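Local coordinates for protein GH18 chiitnase (Pseudoalteromonas aurantia, PDB 6K7Z) that hydrolyses chitin as an endochitinase of glycoside hydrolase family 18, probably cutting beta-1,4 links between N-acetylglucosamine units within the chain, at residues A[237-249]-A[266-278]. Sequence-based numbering, arbitrary orientation.
Sequences VQTIINEVIKPIQ and HNGDWIKAIAQSL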
ATOM      1  N   VAL A 237     -14.460  13.894  -5.238  1.00 12.66           N
ATOM      2  CA  VAL A 237     -14.648  12.595  -5.869  1.00 13.58           C
ATOM      3  C   VAL A 237     -15.121  12.749  -7.313  1.00 14.88           C
ATOM      4  O   VAL A 237     -14.780  11.923  -8.167  1.00 13.36           O
ATOM      5  CB  VAL A 237     -15.590  11.709  -5.029  1.00 14.47           C
ATOM      6  CG1 VAL A 237     -16.987  12.123  -5.198  1.00 19.67           C
ATOM      7  CG2 VAL A 237     -15.461  10.272  -5.446  1.00 21.94           C
ATOM      8  N   GLN A 238     -15.852  13.828  -7.638  1.00 13.33           N
ATOM      9  CA  GLN A 238     -16.288  13.994  -9.023  1.00 13.60           C
ATOM     10  C   GLN A 238     -15.111  14.262  -9.944  1.00 14.31           C
ATOM     11  O   GLN A 238     -15.159  13.926 -11.131  1.00 13.50           O
ATOM     12  CB  GLN A 238     -17.320  15.117  -9.158  1.00 14.25           C
ATOM     13  CG  GLN A 238     -16.820  16.539  -8.898  1.00 13.95           C
ATOM     14  CD  GLN A 238     -17.116  17.016  -7.490  1.00 14.00           C
ATOM     15  OE1 GLN A 238     -17.242  16.214  -6.566  1.00 14.11           O
ATOM     16  NE2 GLN A 238     -17.260  18.331  -7.328  1.00 14.03           N
ATOM     17  N   THR A 239     -14.054  14.866  -9.416  1.00 13.07           N
ATOM     18  CA  THR A 239     -12.849  15.083 -10.208  1.00 13.05           C
ATOM     19  C   THR A 239     -12.077  13.783 -10.402  1.00 14.86           C
ATOM     20  O   THR A 239     -11.594  13.499 -11.507  1.00 14.23           O
ATOM     21  CB  THR A 239     -11.989  16.141  -9.530  1.00 16.26           C
ATOM     22  OG1 THR A 239     -12.842  17.229  -9.129  1.00 18.32           O
ATOM     23  CG2 THR A 239     -10.920  16.657 -10.485  1.00 14.65           C
ATOM     24  N   ILE A 240     -11.960  12.969  -9.347  1.00 11.67           N
ATOM     25  CA  ILE A 240     -11.326  11.658  -9.507  1.00 14.40           C
ATOM     26  C   ILE A 240     -12.048  10.859 -10.580  1.00 14.96           C
ATOM     27  O   ILE A 240     -11.426  10.277 -11.477  1.00 12.93           O
ATOM     28  CB  ILE A 240     -11.308  10.888  -8.175  1.00 11.07           C
ATOM     29  CG1 ILE A 240     -10.475  11.606  -7.115  1.00 10.93           C
ATOM     30  CG2 ILE A 240     -10.794   9.449  -8.397  1.00 14.04           C
ATOM     31  CD1 ILE A 240     -10.723  11.052  -5.691  1.00 12.96           C
ATOM     32  N   ILE A 241     -13.382  10.822 -10.498  1.00 14.77           N
ATOM     33  CA  ILE A 241     -14.162  10.004 -11.420  1.00 16.03           C
ATOM     34  C   ILE A 241     -13.978  10.487 -12.851  1.00 14.54           C
ATOM     35  O   ILE A 241     -13.622   9.714 -13.749  1.00 15.75           O
ATOM     36  CB  ILE A 241     -15.647  10.011 -11.016  1.00 17.81           C
ATOM     37  CG1 ILE A 241     -15.852   9.208  -9.731  1.00 15.57           C
ATOM     38  CG2 ILE A 241     -16.514   9.453 -12.133  1.00 17.22           C
ATOM     39  CD1 ILE A 241     -17.279   9.298  -9.218  1.00 17.87           C
ATOM     40  N   ASN A 242     -14.191  11.778 -13.081  1.00 14.27           N
ATOM     41  CA  ASN A 242     -14.321  12.254 -14.445  1.00 13.07           C
ATOM     42  C   ASN A 242     -13.010  12.731 -15.065  1.00 16.87           C
ATOM     43  O   ASN A 242     -12.949  12.873 -16.289  1.00 17.92           O
ATOM     44  CB  ASN A 242     -15.379  13.359 -14.494  1.00 16.39           C
ATOM     45  CG  ASN A 242     -16.789  12.797 -14.413  1.00 17.34           C
ATOM     46  OD1 ASN A 242     -17.232  12.089 -15.327  1.00 18.93           O
ATOM     47  ND2 ASN A 242     -17.500  13.093 -13.321  1.00 17.64           N
ATOM     48  N   GLU A 243     -11.959  12.963 -14.271  1.00 14.25           N
ATOM     49  CA  GLU A 243     -10.679  13.397 -14.813  1.00 12.46           C
ATOM     50  C   GLU A 243      -9.557  12.396 -14.597  1.00 15.31           C
ATOM     51  O   GLU A 243      -8.474  12.584 -15.168  1.00 14.05           O
ATOM     52  CB  GLU A 243     -10.259  14.756 -14.224  1.00 16.38           C
ATOM     53  CG  GLU A 243     -11.314  15.857 -14.417  1.00 15.13           C
ATOM     54  CD  GLU A 243     -10.762  17.278 -14.316  1.00 19.78           C
ATOM     55  OE1 GLU A 243      -9.598  17.517 -14.713  1.00 18.07           O
ATOM     56  OE2 GLU A 243     -11.511  18.178 -13.876  1.00 17.82           O
ATOM     57  N   VAL A 244      -9.783  11.337 -13.818  1.00 12.89           N
ATOM     58  CA  VAL A 244      -8.792  10.279 -13.655  1.00 13.00           C
ATOM     59  C   VAL A 244      -9.358   8.945 -14.120  1.00 14.32           C
ATOM     60  O   VAL A 244      -8.828   8.322 -15.047  1.00 13.85           O
ATOM     61  CB  VAL A 244      -8.323  10.185 -12.190  1.00 13.89           C
ATOM     62  CG1 VAL A 244      -7.422   8.974 -11.994  1.00 14.61           C
ATOM     63  CG2 VAL A 244      -7.625  11.458 -11.764  1.00 13.53           C
ATOM     64  N   ILE A 245     -10.423   8.485 -13.450  1.00 14.18           N
ATOM     65  CA  ILE A 245     -10.950   7.143 -13.677  1.00 12.45           C
ATOM     66  C   ILE A 245     -11.464   6.999 -15.105  1.00 16.54           C
ATOM     67  O   ILE A 245     -11.070   6.089 -15.841  1.00 16.22           O
ATOM     68  CB  ILE A 245     -12.044   6.812 -12.646  1.00 12.15           C
ATOM     69  CG1 ILE A 245     -11.427   6.608 -11.251  1.00 15.24           C
ATOM     70  CG2 ILE A 245     -12.816   5.571 -13.075  1.00 17.59           C
ATOM     71  CD1 ILE A 245     -12.440   6.388 -10.142  1.00 12.29           C
ATOM     72  N   LYS A 246     -12.366   7.881 -15.518  1.00 19.61           N
ATOM     73  CA  LYS A 246     -12.896   7.746 -16.871  1.00 20.79           C
ATOM     74  C   LYS A 246     -11.830   7.935 -17.944  1.00 19.20           C
ATOM     75  O   LYS A 246     -11.801   7.123 -18.883  1.00 19.72           O
ATOM     76  CB  LYS A 246     -14.093   8.684 -17.062  1.00 20.83           C
ATOM     77  CG  LYS A 246     -15.313   8.149 -16.320  1.00 23.76           C
ATOM     78  CD  LYS A 246     -16.599   8.896 -16.633  1.00 25.31           C
ATOM     79  CE  LYS A 246     -17.760   8.341 -15.818  1.00 24.82           C
ATOM     80  NZ  LYS A 246     -18.116   6.943 -16.202  1.00 32.13           N
ATOM     81  N   PRO A 247     -10.925   8.914 -17.869  1.00 17.40           N
ATOM     82  CA  PRO A 247      -9.872   8.986 -18.899  1.00 19.59           C
ATOM     83  C   PRO A 247      -8.983   7.752 -18.953  1.00 18.17           C
ATOM     84  O   PRO A 247      -8.550   7.362 -20.045  1.00 18.19           O
ATOM     85  CB  PRO A 247      -9.089  10.247 -18.504  1.00 18.58           C
ATOM     86  CG  PRO A 247     -10.092  11.087 -17.765  1.00 17.14           C
ATOM     87  CD  PRO A 247     -10.892  10.089 -16.977  1.00 17.64           C
ATOM     88  N   ILE A 248      -8.717   7.087 -17.839  1.00 15.91           N
ATOM     89  CA  ILE A 248      -7.912   5.884 -17.883  1.00 15.28           C
ATOM     90  C   ILE A 248      -8.732   4.745 -18.521  1.00 19.01           C
ATOM     91  O   ILE A 248      -8.250   4.006 -19.337  1.00 20.15           O
ATOM     92  CB  ILE A 248      -7.435   5.499 -16.472  1.00 15.25           C
ATOM     93  CG1 ILE A 248      -6.362   6.428 -15.991  1.00 14.50           C
ATOM     94  CG2 ILE A 248      -6.904   4.093 -16.429  1.00 17.88           C
ATOM     95  CD1 ILE A 248      -5.985   6.237 -14.548  1.00 15.75           C
ATOM     96  N   GLN A 249      -9.989   4.628 -18.132  1.00 17.22           N
ATOM     97  CA  GLN A 249     -10.845   3.600 -18.679  1.00 17.78           C
ATOM     98  C   GLN A 249     -11.035   3.729 -20.205  1.00 21.63           C
ATOM     99  O   GLN A 249     -11.258   2.750 -20.845  1.00 20.14           O
ATOM    100  CB  GLN A 249     -12.199   3.557 -18.018  1.00 19.80           C
ATOM    101  CG  GLN A 249     -12.199   3.101 -16.579  1.00 23.33           C
ATOM    102  CD  GLN A 249     -13.557   3.309 -15.899  1.00 23.26           C
ATOM    103  OE1 GLN A 249     -14.265   4.184 -16.225  1.00 22.00           O
ATOM    104  NE2 GLN A 249     -13.866   2.483 -14.956  1.00 23.81           N
ATOM    105  N   HIS A 266     -17.117   9.196   5.555  1.00 16.40           N
ATOM    106  CA  HIS A 266     -18.421   9.223   6.221  1.00 17.28           C
ATOM    107  C   HIS A 266     -19.491   8.353   5.583  1.00 19.07           C
ATOM    108  O   HIS A 266     -19.844   8.543   4.476  1.00 19.78           O
ATOM    109  CB  HIS A 266     -18.914  10.669   6.242  1.00 25.13           C
ATOM    110  CG  HIS A 266     -20.079  10.911   7.133  1.00 28.09           C
ATOM    111  ND1 HIS A 266     -21.264  11.413   6.675  1.00 31.34           N
ATOM    112  CD2 HIS A 266     -20.239  10.727   8.457  1.00 28.95           C
ATOM    113  CE1 HIS A 266     -22.114  11.498   7.668  1.00 30.35           C
ATOM    114  NE2 HIS A 266     -21.512  11.099   8.764  1.00 30.20           N
ATOM    115  N   ASN A 267     -19.987   7.405   6.345  1.00 18.02           N
ATOM    116  CA  ASN A 267     -21.021   6.476   5.884  1.00 21.31           C
ATOM    117  C   ASN A 267     -20.601   5.685   4.655  1.00 16.04           C
ATOM    118  O   ASN A 267     -21.442   5.104   3.975  1.00 14.81           O
ATOM    119  CB  ASN A 267     -22.354   7.189   5.627  1.00 20.08           C
ATOM    120  CG  ASN A 267     -23.040   7.601   6.912  1.00 22.16           C
ATOM    121  OD1 ASN A 267     -23.660   8.671   6.988  1.00 25.50           O
ATOM    122  ND2 ASN A 267     -22.926   6.762   7.936  1.00 18.08           N
ATOM    123  N   GLY A 268     -19.307   5.616   4.376  1.00 14.37           N
ATOM    124  CA  GLY A 268     -18.849   4.920   3.194  1.00 15.02           C
ATOM    125  C   GLY A 268     -19.267   5.555   1.890  1.00 14.07           C
ATOM    126  O   GLY A 268     -19.215   4.893   0.848  1.00 12.19           O
ATOM    127  N   ASP A 269     -19.691   6.818   1.913  1.00 12.44           N
ATOM    128  CA  ASP A 269     -20.185   7.446   0.688  1.00 14.69           C
ATOM    129  C   ASP A 269     -19.107   7.521  -0.388  1.00 11.06           C
ATOM    130  O   ASP A 269     -19.399   7.342  -1.575  1.00 12.54           O
ATOM    131  CB  ASP A 269     -20.719   8.846   0.980  1.00 13.93           C
ATOM    132  CG  ASP A 269     -21.972   8.823   1.800  1.00 15.09           C
ATOM    133  OD1 ASP A 269     -22.664   7.776   1.817  1.00 15.91           O
ATOM    134  OD2 ASP A 269     -22.263   9.856   2.429  1.00 14.66           O
ATOM    135  N   TRP A 270     -17.866   7.819   0.002  1.00 10.37           N
ATOM    136  CA  TRP A 270     -16.784   7.941  -0.979  1.00 10.69           C
ATOM    137  C   TRP A 270     -16.553   6.620  -1.700  1.00 11.92           C
ATOM    138  O   TRP A 270     -16.520   6.570  -2.939  1.00 11.36           O
ATOM    139  CB  TRP A 270     -15.503   8.410  -0.277  1.00 11.60           C
ATOM    140  CG  TRP A 270     -14.327   8.835  -1.152  1.00 11.03           C
ATOM    141  CD1 TRP A 270     -13.971  10.113  -1.464  1.00 11.22           C
ATOM    142  CD2 TRP A 270     -13.327   7.989  -1.747  1.00  9.95           C
ATOM    143  NE1 TRP A 270     -12.832  10.121  -2.230  1.00 14.06           N
ATOM    144  CE2 TRP A 270     -12.415   8.832  -2.419  1.00 10.36           C
ATOM    145  CE3 TRP A 270     -13.117   6.608  -1.781  1.00 10.06           C
ATOM    146  CZ2 TRP A 270     -11.331   8.341  -3.129  1.00  9.21           C
ATOM    147  CZ3 TRP A 270     -12.038   6.117  -2.487  1.00 10.43           C
ATOM    148  CH2 TRP A 270     -11.151   6.979  -3.147  1.00 10.03           C
ATOM    149  N   ILE A 271     -16.415   5.527  -0.942  1.00 10.10           N
ATOM    150  CA  ILE A 271     -16.126   4.253  -1.596  1.00  8.76           C
ATOM    151  C   ILE A 271     -17.322   3.785  -2.406  1.00 10.40           C
ATOM    152  O   ILE A 271     -17.157   3.185  -3.471  1.00 11.29           O
ATOM    153  CB  ILE A 271     -15.664   3.190  -0.577  1.00  8.74           C
ATOM    154  CG1 ILE A 271     -15.166   1.941  -1.308  1.00 11.11           C
ATOM    155  CG2 ILE A 271     -16.780   2.803   0.401  1.00 10.09           C
ATOM    156  CD1 ILE A 271     -14.060   2.213  -2.294  1.00 12.70           C
ATOM    157  N   LYS A 272     -18.545   4.085  -1.960  1.00 11.08           N
ATOM    158  CA  LYS A 272     -19.707   3.707  -2.760  1.00 11.78           C
ATOM    159  C   LYS A 272     -19.699   4.410  -4.120  1.00 13.59           C
ATOM    160  O   LYS A 272     -19.920   3.771  -5.155  1.00 15.08           O
ATOM    161  CB  LYS A 272     -20.988   4.009  -1.994  1.00 13.01           C
ATOM    162  CG  LYS A 272     -21.268   3.040  -0.838  1.00 14.31           C
ATOM    163  CD  LYS A 272     -22.533   3.499  -0.086  1.00 17.53           C
ATOM    164  CE  LYS A 272     -22.603   2.896   1.284  1.00 19.06           C
ATOM    165  NZ  LYS A 272     -23.821   3.335   2.036  1.00 22.79           N
ATOM    166  N   ALA A 273     -19.419   5.715  -4.139  1.00 10.46           N
ATOM    167  CA  ALA A 273     -19.410   6.442  -5.408  1.00 14.73           C
ATOM    168  C   ALA A 273     -18.244   6.002  -6.295  1.00 17.37           C
ATOM    169  O   ALA A 273     -18.401   5.853  -7.515  1.00 16.60           O
ATOM    170  CB  ALA A 273     -19.357   7.951  -5.151  1.00 11.20           C
ATOM    171  N   ILE A 274     -17.085   5.775  -5.717  1.00 14.33           N
ATOM    172  CA  ILE A 274     -15.956   5.351  -6.486  1.00 13.70           C
ATOM    173  C   ILE A 274     -16.190   3.964  -7.048  1.00 15.84           C
ATOM    174  O   ILE A 274     -15.923   3.716  -8.170  1.00 18.62           O
ATOM    175  CB  ILE A 274     -14.663   5.358  -5.627  1.00 13.92           C
ATOM    176  CG1 ILE A 274     -14.235   6.778  -5.413  1.00 13.15           C
ATOM    177  CG2 ILE A 274     -13.539   4.563  -6.237  1.00 13.90           C
ATOM    178  CD1 ILE A 274     -13.627   7.423  -6.625  1.00 15.49           C
ATOM    179  N   ALA A 275     -16.678   3.075  -6.216  1.00 14.81           N
ATOM    180  CA  ALA A 275     -16.903   1.708  -6.663  1.00 20.02           C
ATOM    181  C   ALA A 275     -17.867   1.669  -7.857  1.00 21.08           C
ATOM    182  O   ALA A 275     -17.647   1.025  -8.820  1.00 19.42           O
ATOM    183  CB  ALA A 275     -17.329   0.794  -5.553  1.00 15.72           C
ATOM    184  N   GLN A 276     -18.915   2.440  -7.742  1.00 21.50           N
ATOM    185  CA  GLN A 276     -19.908   2.540  -8.777  1.00 21.81           C
ATOM    186  C   GLN A 276     -19.241   2.910 -10.104  1.00 26.31           C
ATOM    187  O   GLN A 276     -19.564   2.405 -11.128  1.00 28.58           O
ATOM    188  CB  GLN A 276     -20.874   3.629  -8.409  1.00 24.28           C
ATOM    189  CG  GLN A 276     -22.035   3.699  -9.363  1.00 34.47           C
ATOM    190  CD  GLN A 276     -22.734   2.369  -9.559  1.00 41.80           C
ATOM    191  OE1 GLN A 276     -22.573   1.716 -10.586  1.00 46.57           O
ATOM    192  NE2 GLN A 276     -23.529   1.974  -8.576  1.00 43.76           N
ATOM    193  N   SER A 277     -18.293   3.812 -10.052  1.00 20.14           N
ATOM    194  CA  SER A 277     -17.616   4.244 -11.241  1.00 22.06           C
ATOM    195  C   SER A 277     -16.670   3.242 -11.833  1.00 24.62           C
ATOM    196  O   SER A 277     -16.289   3.370 -12.918  1.00 24.20           O
ATOM    197  CB  SER A 277     -16.875   5.539 -10.993  1.00 23.69           C
ATOM    198  OG  SER A 277     -15.677   5.280 -10.371  1.00 23.04           O
ATOM    199  N   LEU A 278     -16.285   2.250 -11.071  1.00 26.09           N
ATOM    200  CA  LEU A 278     -15.403   1.218 -11.545  1.00 25.73           C
ATOM    201  C   LEU A 278     -16.149   0.097 -12.242  1.00 30.50           C
ATOM    202  O   LEU A 278     -17.290  -0.106 -11.978  1.00 29.30           O
ATOM    203  CB  LEU A 278     -14.543   0.702 -10.412  1.00 21.04           C
ATOM    204  CG  LEU A 278     -13.629   1.758  -9.806  1.00 20.68           C
ATOM    205  CD1 LEU A 278     -12.900   1.237  -8.599  1.00 18.18           C
ATOM    206  CD2 LEU A 278     -12.631   2.222 -10.839  1.00 20.14           C
TER
HETATM  207  O   HOH W   1     -16.394   5.053 -15.222  1.00 28.32           O
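Ile274 pushes its side chain as a knob into a hole formed by Val237, Ile240, Ile241 and Ile245. Its CD1 methyl touches CG2 of Val237 at 3.6 Å and CD1 of Ile245 at 3.9 Å. CG2 of Val237 also lies over one face of the Trp270 indole, nearer its edge than its centre. The side chains of Ile240 and Trp270 cross at about a right angle, with CD1 of Ile240 3.8 Å from CZ2 of Trp270. Further along, CD1 of Ile245 meets OG of Ser277 at 3.4 Å. With OG between its own backbone N and carbonyl carbon (chi1 81°), that hydroxyl donates to the carbonyl O of Ile274 at 2.7 Å.

Gln249 closes the end of the contact. From its extended chain, NE2 donates a fairly straight hydrogen bond (159°) to O of Ser277 at 3.3 Å, meeting a lone pair in the carbonyl plane. A water joins the same carbonyl to OE1 of Gln249 and NZ of Lys246. With an alanine here, the Ser277 carbonyl would probably lose its direct side-chain donor, and the water one of its anchors.

The helices run nearly parallel, at 24°, as the last two helices around a TIM barrel. Ile245, Trp270 and Ile274 also rest on Ile257 of strand 256-260, which links them. Asp265 accepts from the backbone N of Trp270 and Ile271. The chemistry implies an apolar seam against the barrel, with a polar, water-bridged clasp near the end of the modelled chain.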